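Local coordinates for protein arginine phosphatase Ywle (Geobacillus stearothermophilus, PDB 4PIC) that catalyses the specific removal of phosphate from phosphoarginine residues in proteins, probably counteracting the protein arginine kinase McsB, and shows almost no activity on phosphotyrosine peptides, at residues K34-F39 and K70-W75; F102-F107 and E134-R139; S16-A21 and M52-K57. All coordinates share one frame; numbering follows the deposited sequence.

Contact 1 (K34-F39 and K70-W75); sequences KSAGVF and KEHIDW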
loop_
_atom_site.group_PDB
_atom_site.type_symbol
_atom_site.label_atom_id
_atom_site.label_comp_id
_atom_site.label_asym_id
_atom_site.label_seq_id
_atom_site.Cartn_x
_atom_site.Cartn_y
_atom_site.Cartn_z
ATOM N N LYS A 34 7.997 6.081 -16.664
ATOM C CA LYS A 34 8.106 6.554 -15.292
ATOM C C LYS A 34 7.898 5.366 -14.377
ATOM O O LYS A 34 7.449 4.302 -14.807
ATOM C CB LYS A 34 7.048 7.621 -14.975
ATOM C CG LYS A 34 7.220 8.962 -15.693
ATOM C CD LYS A 34 6.062 9.912 -15.345
ATOM C CE LYS A 34 6.177 11.262 -16.054
ATOM N NZ LYS A 34 7.158 12.181 -15.410
ATOM N N SER A 35 8.213 5.551 -13.102
ATOM C CA SER A 35 7.866 4.564 -12.092
ATOM C C SER A 35 7.424 5.266 -10.822
ATOM O O SER A 35 7.772 6.435 -10.572
ATOM C CB SER A 35 9.026 3.607 -11.813
ATOM O OG SER A 35 10.094 4.276 -11.176
ATOM N N ALA A 36 6.625 4.560 -10.035
ATOM C CA ALA A 36 6.176 5.082 -8.759
ATOM C C ALA A 36 5.838 3.919 -7.852
ATOM O O ALA A 36 5.773 2.766 -8.298
ATOM C CB ALA A 36 4.986 5.994 -8.950
ATOM N N GLY A 37 5.658 4.222 -6.571
ATOM C CA GLY A 37 5.348 3.206 -5.583
ATOM C C GLY A 37 4.035 3.455 -4.869
ATOM O O GLY A 37 3.674 4.598 -4.581
ATOM N N VAL A 38 3.298 2.383 -4.614
ATOM C CA VAL A 38 2.029 2.482 -3.895
ATOM C C VAL A 38 2.176 3.092 -2.488
ATOM O O VAL A 38 1.268 3.751 -2.003
ATOM C CB VAL A 38 1.367 1.086 -3.825
ATOM C CG1 VAL A 38 0.257 1.049 -2.806
ATOM C CG2 VAL A 38 0.861 0.672 -5.216
ATOM N N PHE A 39 3.337 2.920 -1.871
ATOM C CA PHE A 39 3.558 3.421 -0.512
ATOM C C PHE A 39 5.048 3.701 -0.412
ATOM O O PHE A 39 5.823 2.858 0.054
ATOM C CB PHE A 39 3.115 2.359 0.499
ATOM C CG PHE A 39 2.923 2.856 1.925
ATOM C CD1 PHE A 39 2.414 4.119 2.198
ATOM C CD2 PHE A 39 3.209 2.016 2.978
ATOM C CE1 PHE A 39 2.215 4.530 3.509
ATOM C CE2 PHE A 39 3.009 2.414 4.282
ATOM C CZ PHE A 39 2.520 3.681 4.543
ATOM N N LYS A 70 -2.595 10.254 -8.224
ATOM C CA LYS A 70 -3.575 10.419 -9.287
ATOM C C LYS A 70 -2.939 10.945 -10.575
ATOM O O LYS A 70 -3.252 10.487 -11.671
ATOM C CB LYS A 70 -4.676 11.369 -8.796
ATOM C CG LYS A 70 -5.656 11.833 -9.851
ATOM C CD LYS A 70 -6.506 10.686 -10.352
ATOM C CE LYS A 70 -7.634 11.204 -11.240
ATOM N NZ LYS A 70 -8.281 10.109 -12.012
ATOM N N GLU A 71 -2.016 11.884 -10.422
ATOM C CA GLU A 71 -1.358 12.509 -11.555
ATOM C C GLU A 71 -0.583 11.500 -12.410
ATOM O O GLU A 71 -0.549 11.621 -13.632
ATOM C CB GLU A 71 -0.444 13.636 -11.073
ATOM C CG GLU A 71 -1.190 14.880 -10.558
ATOM C CD GLU A 71 -2.102 14.609 -9.356
ATOM O OE1 GLU A 71 -1.683 13.901 -8.410
ATOM O OE2 GLU A 71 -3.251 15.106 -9.364
ATOM N N HIS A 72 0.031 10.506 -11.772
ATOM C CA HIS A 72 0.756 9.466 -12.514
ATOM C C HIS A 72 -0.224 8.585 -13.263
ATOM O O HIS A 72 0.041 8.143 -14.381
ATOM C CB HIS A 72 1.537 8.547 -11.572
ATOM C CG HIS A 72 2.646 9.211 -10.829
ATOM N ND1 HIS A 72 2.580 9.460 -9.475
ATOM C CD2 HIS A 72 3.870 9.627 -11.230
ATOM C CE1 HIS A 72 3.707 10.023 -9.077
ATOM N NE2 HIS A 72 4.507 10.134 -10.123
ATOM N N ILE A 73 -1.342 8.285 -12.616
ATOM C CA ILE A 73 -2.384 7.458 -13.204
ATOM C C ILE A 73 -2.952 8.113 -14.464
ATOM O O ILE A 73 -3.115 7.455 -15.498
ATOM C CB ILE A 73 -3.512 7.201 -12.187
ATOM C CG1 ILE A 73 -2.975 6.439 -10.971
ATOM C CG2 ILE A 73 -4.680 6.469 -12.839
ATOM C CD1 ILE A 73 -2.501 5.029 -11.283
ATOM N N ASP A 74 -3.213 9.417 -14.387
ATOM C CA ASP A 74 -3.752 10.158 -15.522
ATOM C C ASP A 74 -2.734 10.338 -16.647
ATOM O O ASP A 74 -3.106 10.410 -17.816
ATOM C CB ASP A 74 -4.270 11.525 -15.077
ATOM C CG ASP A 74 -5.471 11.424 -14.168
ATOM O OD1 ASP A 74 -6.107 10.351 -14.142
ATOM O OD2 ASP A 74 -5.778 12.428 -13.488
ATOM N N TRP A 75 -1.459 10.418 -16.288
ATOM C CA TRP A 75 -0.380 10.527 -17.275
ATOM C C TRP A 75 -0.225 9.242 -18.093
ATOM O O TRP A 75 -0.058 9.281 -19.318
ATOM C CB TRP A 75 0.931 10.853 -16.559
ATOM C CG TRP A 75 2.170 10.803 -17.405
ATOM C CD1 TRP A 75 2.725 11.832 -18.115
ATOM C CD2 TRP A 75 3.044 9.676 -17.588
ATOM N NE1 TRP A 75 3.876 11.414 -18.738
ATOM C CE2 TRP A 75 4.090 10.093 -18.440
ATOM C CE3 TRP A 75 3.033 8.352 -17.131
ATOM C CZ2 TRP A 75 5.122 9.238 -18.834
ATOM C CZ3 TRP A 75 4.059 7.502 -17.525
ATOM C CH2 TRP A 75 5.086 7.948 -18.373
#
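A36 on the strand K34-G37 and H72 on the helix K70-W75 bring the two backbones closest, their CA atoms 7.9 Å apart, too far for main-chain bonding, and side chains do all the touching. K34 and A36, two apart on the strand, both point toward the helix, where H72 and W75, three apart and thus on one flank, receive them. K34 lays its aliphatic chain over one face of the W75 indole. Its CD sits almost exactly above the six-membered ring, 3.5 Å from that centroid and 4° off the normal, a close CH-pi contact, while CE moves out toward the rim, 3.4 Å from W75 CE2. The chain then bends at its last torsion (chi4 -79°), and NZ ends 5.0 Å from the centroid of the five-membered ring, a long cation-pi approach over the same face. W75 presents that face with CG anti to its backbone N (chi1 171°). With W75 cut back to an alanine, the K34 chain would probably lose the aromatic surface it lies on, and its ammonium would be free to turn. Next door, A36 CB stands over the centre of the H72 ring, 4.2 Å from the centroid, while H72 ND1 is hydrogen-bonded with K69 N. L6 of the neighbouring strand touches K34, H72 and W75. This is a helix packed on the edge strand of the parallel sheet in the low molecular weight phosphatase alpha/beta fold.

Contact 2 (F102-F107 and E134-R139); sequences FTLKQF and ETLIDR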
loop_
_atom_site.group_PDB
_atom_site.type_symbol
_atom_site.label_atom_id
_atom_site.label_comp_id
_atom_site.label_asym_id
_atom_site.label_seq_id
_atom_site.Cartn_x
_atom_site.Cartn_y
_atom_site.Cartn_z
ATOM N N PHE A 102 -2.347 -3.374 -15.634
ATOM C CA PHE A 102 -2.108 -4.793 -15.848
ATOM C C PHE A 102 -0.874 -5.138 -15.050
ATOM O O PHE A 102 -0.103 -4.246 -14.719
ATOM C CB PHE A 102 -1.752 -5.068 -17.319
ATOM C CG PHE A 102 -2.695 -4.465 -18.331
ATOM C CD1 PHE A 102 -3.689 -5.235 -18.906
ATOM C CD2 PHE A 102 -2.549 -3.146 -18.734
ATOM C CE1 PHE A 102 -4.548 -4.690 -19.850
ATOM C CE2 PHE A 102 -3.403 -2.596 -19.677
ATOM C CZ PHE A 102 -4.403 -3.365 -20.227
ATOM N N THR A 103 -0.641 -6.418 -14.782
ATOM C CA THR A 103 0.717 -6.818 -14.404
ATOM C C THR A 103 1.553 -6.786 -15.671
ATOM O O THR A 103 1.039 -7.000 -16.771
ATOM C CB THR A 103 0.805 -8.227 -13.784
ATOM O OG1 THR A 103 0.378 -9.208 -14.742
ATOM C CG2 THR A 103 -0.049 -8.314 -12.522
ATOM N N LEU A 104 2.840 -6.508 -15.533
ATOM C CA LEU A 104 3.723 -6.527 -16.688
ATOM C C LEU A 104 3.640 -7.873 -17.421
ATOM O O LEU A 104 3.550 -7.913 -18.645
ATOM C CB LEU A 104 5.154 -6.224 -16.245
ATOM C CG LEU A 104 6.262 -6.410 -17.263
ATOM C CD1 LEU A 104 6.062 -5.530 -18.495
ATOM C CD2 LEU A 104 7.605 -6.115 -16.588
ATOM N N LYS A 105 3.628 -8.958 -16.658
ATOM C CA LYS A 105 3.560 -10.304 -17.219
ATOM C C LYS A 105 2.288 -10.539 -18.028
ATOM O O LYS A 105 2.345 -11.057 -19.146
ATOM C CB LYS A 105 3.676 -11.342 -16.102
ATOM C CG LYS A 105 3.583 -12.785 -16.578
ATOM C CD LYS A 105 4.798 -13.156 -17.417
ATOM C CE LYS A 105 4.859 -14.658 -17.679
ATOM N NZ LYS A 105 6.109 -15.062 -18.397
ATOM N N GLN A 106 1.141 -10.160 -17.471
ATOM C CA GLN A 106 -0.121 -10.380 -18.176
ATOM C C GLN A 106 -0.180 -9.555 -19.456
ATOM O O GLN A 106 -0.672 -10.026 -20.483
ATOM C CB GLN A 106 -1.332 -10.106 -17.269
ATOM C CG GLN A 106 -1.782 -8.653 -17.202
ATOM C CD GLN A 106 -3.089 -8.470 -16.434
ATOM O OE1 GLN A 106 -3.088 -8.098 -15.259
ATOM N NE2 GLN A 106 -4.211 -8.727 -17.107
ATOM N N PHE A 107 0.365 -8.342 -19.415
ATOM C CA PHE A 107 0.281 -7.455 -20.566
ATOM C C PHE A 107 1.087 -7.935 -21.772
ATOM O O PHE A 107 0.676 -7.740 -22.928
ATOM C CB PHE A 107 0.714 -6.041 -20.191
ATOM C CG PHE A 107 0.547 -5.061 -21.306
ATOM C CD1 PHE A 107 -0.719 -4.675 -21.718
ATOM C CD2 PHE A 107 1.649 -4.532 -21.953
ATOM C CE1 PHE A 107 -0.882 -3.776 -22.749
ATOM C CE2 PHE A 107 1.494 -3.631 -22.993
ATOM C CZ PHE A 107 0.224 -3.254 -23.394
ATOM N N GLU A 134 14.088 -8.210 -17.890
ATOM C CA GLU A 134 14.711 -8.001 -19.191
ATOM C C GLU A 134 13.927 -8.738 -20.278
ATOM O O GLU A 134 13.633 -8.184 -21.347
ATOM C CB GLU A 134 16.183 -8.432 -19.204
ATOM C CG GLU A 134 16.822 -8.293 -20.573
ATOM C CD GLU A 134 18.307 -7.987 -20.530
ATOM O OE1 GLU A 134 19.023 -8.536 -19.663
ATOM O OE2 GLU A 134 18.759 -7.193 -21.385
ATOM N N THR A 135 13.570 -9.988 -19.989
ATOM C CA THR A 135 12.823 -10.798 -20.939
ATOM C C THR A 135 11.481 -10.164 -21.250
ATOM O O THR A 135 11.102 -10.022 -22.420
ATOM C CB THR A 135 12.609 -12.213 -20.385
ATOM O OG1 THR A 135 13.889 -12.825 -20.176
ATOM C CG2 THR A 135 11.787 -13.049 -21.365
ATOM N N LEU A 136 10.771 -9.755 -20.204
ATOM C CA LEU A 136 9.450 -9.172 -20.395
ATOM C C LEU A 136 9.502 -7.804 -21.070
ATOM O O LEU A 136 8.613 -7.456 -21.858
ATOM C CB LEU A 136 8.701 -9.092 -19.065
ATOM C CG LEU A 136 8.388 -10.459 -18.444
ATOM C CD1 LEU A 136 7.821 -10.306 -17.051
ATOM C CD2 LEU A 136 7.421 -11.252 -19.309
ATOM N N ILE A 137 10.541 -7.031 -20.785
ATOM C CA ILE A 137 10.655 -5.700 -21.357
ATOM C C ILE A 137 11.080 -5.762 -22.823
ATOM O O ILE A 137 10.666 -4.925 -23.639
ATOM C CB ILE A 137 11.535 -4.812 -20.479
ATOM C CG1 ILE A 137 10.746 -4.501 -19.200
ATOM C CG2 ILE A 137 11.931 -3.531 -21.183
ATOM C CD1 ILE A 137 11.538 -3.811 -18.170
ATOM N N ASP A 138 11.860 -6.783 -23.178
ATOM C CA ASP A 138 12.151 -7.037 -24.583
ATOM C C ASP A 138 10.844 -7.333 -25.319
ATOM O O ASP A 138 10.602 -6.802 -26.409
ATOM C CB ASP A 138 13.136 -8.202 -24.748
ATOM C CG ASP A 138 14.560 -7.827 -24.389
ATOM O OD1 ASP A 138 14.852 -6.622 -24.240
ATOM O OD2 ASP A 138 15.401 -8.745 -24.272
ATOM N N ARG A 139 9.989 -8.164 -24.725
ATOM C CA ARG A 139 8.709 -8.484 -25.360
ATOM C C ARG A 139 7.812 -7.259 -25.411
ATOM O O ARG A 139 7.086 -7.052 -26.382
ATOM C CB ARG A 139 7.971 -9.605 -24.625
ATOM C CG ARG A 139 8.819 -10.802 -24.253
ATOM C CD ARG A 139 8.739 -11.960 -25.221
ATOM N NE ARG A 139 9.448 -13.113 -24.663
ATOM C CZ ARG A 139 10.135 -13.996 -25.379
ATOM N NH1 ARG A 139 10.209 -13.871 -26.696
ATOM N NH2 ARG A 139 10.747 -15.008 -24.775
#
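L104 and L136 meet in a buried apolar contact between two helices: the first turn of helix 104-109, which follows directly on the edge strand 101-103, and the middle of the long helix 123-150. The nearest CA atoms are those of K105 and L136, 6.8 Å apart, and no hydrogen bond crosses. L104 points toward the long helix, and its CG lies anti to the backbone N (chi1 171°), which carries the branched end out to L136. There L104 CD2 comes to 4.0 Å from L136 CB, the two side chains crossing at a slant, and more loosely to 4.4 Å from I137 CG1. L136 carries its methyls on to K105 instead. The lysine runs across it at about a right angle, with K105 CD 3.8 Å from L136 CD2, and the chain stays beside the leucine as far as NZ, 4.1 Å from L136 CD2. L80 and L133 also touch L104, and I115 touches L136. The start of the short helix is fixed by a reciprocal pair of bonds: Q106 N donates to T103 OG1 (3.0 Å), and T103 N donates to Q106 OE1 (3.0 Å), the latter nearly straight at 165° but tilted 27° from the carbonyl plane of the amide. T103 OG1 is also hydrogen-bonded with D112 OD2. The arrangement is a strand-to-helix junction closed by a capping box, its first helical turn seated against the C-terminal helix of the alpha/beta fold.

Contact 3 (S16-A21 and M52-K57); sequences SPMAAA and MVLKEK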
loop_
_atom_site.group_PDB
_atom_site.type_symbol
_atom_site.label_atom_id
_atom_site.label_comp_id
_atom_site.label_asym_id
_atom_site.label_seq_id
_atom_site.Cartn_x
_atom_site.Cartn_y
_atom_site.Cartn_z
ATOM N N SER A 16 10.307 -1.795 -9.580
ATOM C CA SER A 16 9.839 -0.841 -10.593
ATOM C C SER A 16 10.936 0.075 -11.157
ATOM O O SER A 16 10.911 0.366 -12.345
ATOM C CB SER A 16 8.570 -0.073 -10.174
ATOM O OG SER A 16 8.746 0.688 -8.993
ATOM N N PRO A 17 11.913 0.501 -10.332
ATOM C CA PRO A 17 13.007 1.263 -10.950
ATOM C C PRO A 17 13.849 0.428 -11.904
ATOM O O PRO A 17 14.356 0.953 -12.906
ATOM C CB PRO A 17 13.849 1.712 -9.754
ATOM C CG PRO A 17 12.873 1.742 -8.617
ATOM C CD PRO A 17 11.971 0.573 -8.860
HETATM N N MSE A 18 13.990 -0.864 -11.634
HETATM C CA MSE A 18 14.706 -1.714 -12.574
HETATM C C MSE A 18 13.943 -1.826 -13.893
HETATM O O MSE A 18 14.528 -1.726 -14.973
HETATM C CB MSE A 18 14.968 -3.103 -11.992
HETATM C CG MSE A 18 16.072 -3.112 -10.934
HETATM SE SE MSE A 18 16.717 -4.889 -10.438
HETATM C CE MSE A 18 15.096 -5.557 -9.580
ATOM N N ALA A 19 12.639 -2.048 -13.809
ATOM C CA ALA A 19 11.797 -2.107 -14.988
ATOM C C ALA A 19 11.915 -0.828 -15.792
ATOM O O ALA A 19 12.110 -0.875 -17.014
ATOM C CB ALA A 19 10.347 -2.356 -14.579
ATOM N N ALA A 20 11.796 0.312 -15.124
ATOM C CA ALA A 20 11.864 1.599 -15.800
ATOM C C ALA A 20 13.225 1.797 -16.448
ATOM O O ALA A 20 13.303 2.252 -17.589
ATOM C CB ALA A 20 11.550 2.743 -14.828
ATOM N N ALA A 21 14.288 1.437 -15.743
ATOM C CA ALA A 21 15.627 1.618 -16.292
ATOM C C ALA A 21 15.860 0.752 -17.521
ATOM O O ALA A 21 16.471 1.200 -18.495
ATOM C CB ALA A 21 16.690 1.347 -15.245
HETATM N N MSE A 52 23.462 -2.250 -8.613
HETATM C CA MSE A 52 24.525 -3.158 -9.013
HETATM C C MSE A 52 24.134 -4.048 -10.177
HETATM O O MSE A 52 24.885 -4.165 -11.141
HETATM C CB MSE A 52 24.965 -4.015 -7.836
HETATM C CG MSE A 52 25.887 -3.295 -6.875
HETATM SE SE MSE A 52 26.150 -4.302 -5.238
HETATM C CE MSE A 52 27.472 -3.176 -4.402
ATOM N N VAL A 53 22.971 -4.681 -10.111
ATOM C CA VAL A 53 22.590 -5.570 -11.205
ATOM C C VAL A 53 22.267 -4.795 -12.487
ATOM O O VAL A 53 22.499 -5.294 -13.601
ATOM C CB VAL A 53 21.476 -6.574 -10.826
ATOM C CG1 VAL A 53 21.890 -7.364 -9.581
ATOM C CG2 VAL A 53 20.177 -5.851 -10.573
ATOM N N LEU A 54 21.800 -3.555 -12.350
ATOM C CA LEU A 54 21.663 -2.703 -13.533
ATOM C C LEU A 54 23.035 -2.365 -14.114
ATOM O O LEU A 54 23.218 -2.389 -15.330
ATOM C CB LEU A 54 20.860 -1.433 -13.242
ATOM C CG LEU A 54 19.367 -1.673 -12.999
ATOM C CD1 LEU A 54 18.715 -0.396 -12.502
ATOM C CD2 LEU A 54 18.663 -2.182 -14.268
ATOM N N LYS A 55 23.997 -2.076 -13.252
ATOM C CA LYS A 55 25.356 -1.768 -13.698
ATOM C C LYS A 55 25.948 -2.928 -14.506
ATOM O O LYS A 55 26.684 -2.707 -15.477
ATOM C CB LYS A 55 26.247 -1.443 -12.491
ATOM C CG LYS A 55 27.616 -0.873 -12.850
ATOM C CD LYS A 55 28.504 -0.780 -11.613
ATOM C CE LYS A 55 29.703 0.127 -11.859
ATOM N NZ LYS A 55 29.318 1.571 -11.852
ATOM N N GLU A 56 25.606 -4.160 -14.135
ATOM C CA GLU A 56 26.115 -5.340 -14.837
ATOM C C GLU A 56 25.664 -5.367 -16.294
ATOM O O GLU A 56 26.308 -5.982 -17.152
ATOM C CB GLU A 56 25.654 -6.625 -14.150
ATOM C CG GLU A 56 26.172 -6.790 -12.742
ATOM C CD GLU A 56 25.541 -7.957 -12.004
ATOM O OE1 GLU A 56 24.745 -8.713 -12.607
ATOM O OE2 GLU A 56 25.862 -8.123 -10.810
ATOM N N LYS A 57 24.535 -4.730 -16.568
ATOM C CA LYS A 57 24.016 -4.647 -17.928
ATOM C C LYS A 57 24.271 -3.289 -18.581
ATOM O O LYS A 57 23.653 -2.958 -19.601
ATOM C CB LYS A 57 22.527 -4.990 -17.939
ATOM C CG LYS A 57 22.241 -6.433 -17.530
ATOM C CD LYS A 57 23.150 -7.395 -18.298
ATOM C CE LYS A 57 22.813 -8.856 -18.031
ATOM N NZ LYS A 57 21.564 -9.266 -18.727
#
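M18 and L54 meet between two nearly parallel helices of the low molecular weight phosphatase fold: helix 15-25, which follows the nucleophile-bearing phosphate-binding loop, and helix 48-56. The segment axes run 10.9 Å apart with a signed crossing angle of -20°, and L54 and M18 span most of that space. L54 does so from its side. It points toward the other helix, with CG anti to its carbonyl carbon (chi1 -70°), and drives its branched end between two residues one turn apart, M18 and A21. Its CD1 is the methyl that meets both, 3.8 Å from A21 CB and 4.1 Å from M18 CG, while CD2 also comes to 4.2 Å from A21 CB. The small alanine leaves room for the leucine to come this near its helix. M18, a selenomethionine in this model, crosses L54 at a slant: its CG lies against the leucine, and the chain then extends (chi2 -167°) to carry the selenium past L54 to V53. Thus different parts of one side chain serve two adjacent residues, L54 and V53, wholly by apolar contact. A129 and L133 of the long helix 123-150 touch M18 too, and I123 touches V53, so that helix contributes to the same core. The side chain of M18 lies about 4 Å from that of R15, an active-site residue by similarity. Beyond the CG of M18, SE meets V53 CG2 at 3.6 Å.

Contacts 1 and 2 lie on opposite sides of the chain's centre, with centres 18 Å apart; they do not touch, but both reach the parallel sheet, at its two edge strands. Contact 3 joins directly to each. S35 of contact 1 packs through CB against A20 CB of contact 3, at 4.0 Å. Contact 2 is tied to it by a salt bridge, E134 OE1 to K57 NZ at 2.8 Å, and by I137 packing on A19. Around the active site, the side chains of A36 and M18 each lie about 8 Å from that of the nucleophile C9, and that of L104 about 10 Å; A36 comes closer, about 5 Å, to the side chain of N12, a substrate-binding residue by similarity.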